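Local atomic coordinates of copper-transporting ATPase RAN1 (Arabidopsis thaliana, PDB entry 3DXS), a protein that probably uses ATP hydrolysis to move copper ions across a membrane, its metal-binding domain belonging to the heavy-metal-associated family and carrying a CxxC metal site. Residues 6-11 with 58-63. The protein carries 1 engineered substitution. Sequence-based numbering, arbitrary orientation.
Sequences VGVTGM and EEIEDA. Unlike the reference sequence in segment 58-63: Glu59 (reference Ala).
Ile60 of helix 53-63 meets Val6 and Val8 of strand 2-9 in a small, buried and wholly apolar contact, with no hydrogen bond passing between the two segments. The helix sorts its residues by environment. Glu58 begins the segment on the exposed side, where a carboxylate suits solvent, and its carbonyl O accepts the backbone bond from Asp62 N (2.8 Å). Glu59 is an engineered replacement of alanine, modelled only to CB. The CB of Ile60 is directed toward the strand, and its beta-branched side chain serves two neighbours at once. With CG1 anti to its own carbonyl carbon (chi1 -63°) and CD1 anti to CA (chi2 166°), CG2 and CD1 sit side by side and are presented to the strand together. CD1 lies 3.8 Å from Val6 CG1, the two side chains passing alongside in opposite directions. CG2 meets Val8 CG1 tip to tip, also at 3.8 Å, while Val8 CG2 approaches CD1 at 4.1 Å. Cutting Ile60 back to an alanine would remove CG2 and CD1 and would probably open a gap between helix and sheet, leaving Val6 CG1 and Val8 CG1 without their mates. Leu24 of helix 14-25 and Ala67 of strand 66-72 also touch Ile60. Glu61, partly exposed, pairs with Lys57 in a salt bridge from OE2 to NZ, and the small Ala63 packs on Ala23 of helix 14-25. In the strand, alternation puts Val6 and Val8 on the helix-facing side, whereas the intervening Gly7 and the following Thr9, directed away, belong to the other face. Two helices laid over one face of a four-stranded antiparallel sheet make the ferredoxin-like βαββαβ fold of heavy-metal-associated domains, whose CxxC motif, here Cys13 and Cys16 holding zinc, spans the end of the loop after the first strand and the first turn of helix 14-25.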
# COMPACT_ATOMS: atom_id res chain seq x y z
N VAL A 6 1.11 1.92 5.62
CA VAL A 6 2.31 2.13 4.81
C VAL A 6 2.47 3.59 4.46
O VAL A 6 1.54 4.28 4.05
CB VAL A 6 2.24 1.29 3.50
CG1 VAL A 6 3.57 1.29 2.79
CG2 VAL A 6 1.81 -0.14 3.79
N GLY A 7 3.69 4.07 4.63
CA GLY A 7 4.05 5.41 4.20
C GLY A 7 4.43 5.37 2.74
O GLY A 7 5.13 4.46 2.29
N VAL A 8 3.93 6.35 2.00
CA VAL A 8 4.22 6.49 0.58
C VAL A 8 4.59 7.92 0.24
O VAL A 8 3.87 8.86 0.58
CB VAL A 8 3.00 6.09 -0.26
CG1 VAL A 8 3.34 6.11 -1.76
CG2 VAL A 8 2.44 4.72 0.19
N THR A 9 5.73 8.07 -0.42
CA THR A 9 6.12 9.39 -0.89
C THR A 9 6.14 9.47 -2.41
O THR A 9 6.45 8.53 -3.12
CB THR A 9 7.43 9.90 -0.24
OG1 THR A 9 8.54 9.08 -0.60
CG2 THR A 9 7.28 9.93 1.28
N GLY A 10 5.71 10.63 -2.87
CA GLY A 10 5.69 10.92 -4.29
C GLY A 10 4.33 11.14 -4.90
O GLY A 10 4.22 11.58 -6.03
N MET A 11 3.30 10.83 -4.14
CA MET A 11 1.92 11.03 -4.62
C MET A 11 1.56 12.49 -4.55
O MET A 11 1.61 13.09 -3.47
CB MET A 11 0.89 10.25 -3.79
CG MET A 11 1.16 8.76 -3.66
SD MET A 11 -0.22 7.93 -2.86
CE MET A 11 -0.09 8.63 -1.21
N GLU A 58 7.13 -3.35 -1.95
CA GLU A 58 7.74 -3.51 -3.27
C GLU A 58 6.75 -3.18 -4.39
O GLU A 58 7.13 -2.60 -5.41
CB GLU A 58 8.31 -4.94 -3.45
CG GLU A 58 8.90 -5.24 -4.82
CD GLU A 58 9.73 -6.52 -4.82
OE1 GLU A 58 10.19 -6.94 -3.73
OE2 GLU A 58 9.92 -7.10 -5.90
N GLU A 59 5.49 -3.55 -4.19
CA GLU A 59 4.45 -3.25 -5.18
C GLU A 59 4.28 -1.75 -5.38
O GLU A 59 4.08 -1.25 -6.49
CB GLU A 59 3.10 -3.89 -4.81
N ILE A 60 4.38 -1.02 -4.28
CA ILE A 60 4.22 0.45 -4.33
C ILE A 60 5.43 1.07 -5.02
O ILE A 60 5.32 2.02 -5.81
CB ILE A 60 4.02 1.04 -2.93
CG1 ILE A 60 2.72 0.49 -2.34
CG2 ILE A 60 4.01 2.57 -3.00
CD1 ILE A 60 2.55 0.74 -0.85
N GLU A 61 6.59 0.50 -4.74
CA GLU A 61 7.84 0.96 -5.35
C GLU A 61 7.78 0.73 -6.84
O GLU A 61 8.15 1.58 -7.65
CB GLU A 61 9.07 0.28 -4.75
CG GLU A 61 9.37 0.66 -3.31
CD GLU A 61 10.47 -0.20 -2.72
OE1 GLU A 61 10.72 -1.30 -3.26
OE2 GLU A 61 11.10 0.22 -1.72
N ASP A 62 7.29 -0.45 -7.20
CA ASP A 62 7.23 -0.84 -8.61
C ASP A 62 6.29 0.09 -9.38
O ASP A 62 6.46 0.31 -10.58
CB ASP A 62 6.77 -2.29 -8.78
CG ASP A 62 7.84 -3.30 -8.39
OD1 ASP A 62 9.02 -2.92 -8.20
OD2 ASP A 62 7.48 -4.49 -8.30
N ALA A 63 5.31 0.62 -8.67
CA ALA A 63 4.31 1.53 -9.27
C ALA A 63 4.95 2.85 -9.61
O ALA A 63 4.50 3.56 -10.51
CB ALA A 63 3.12 1.74 -8.35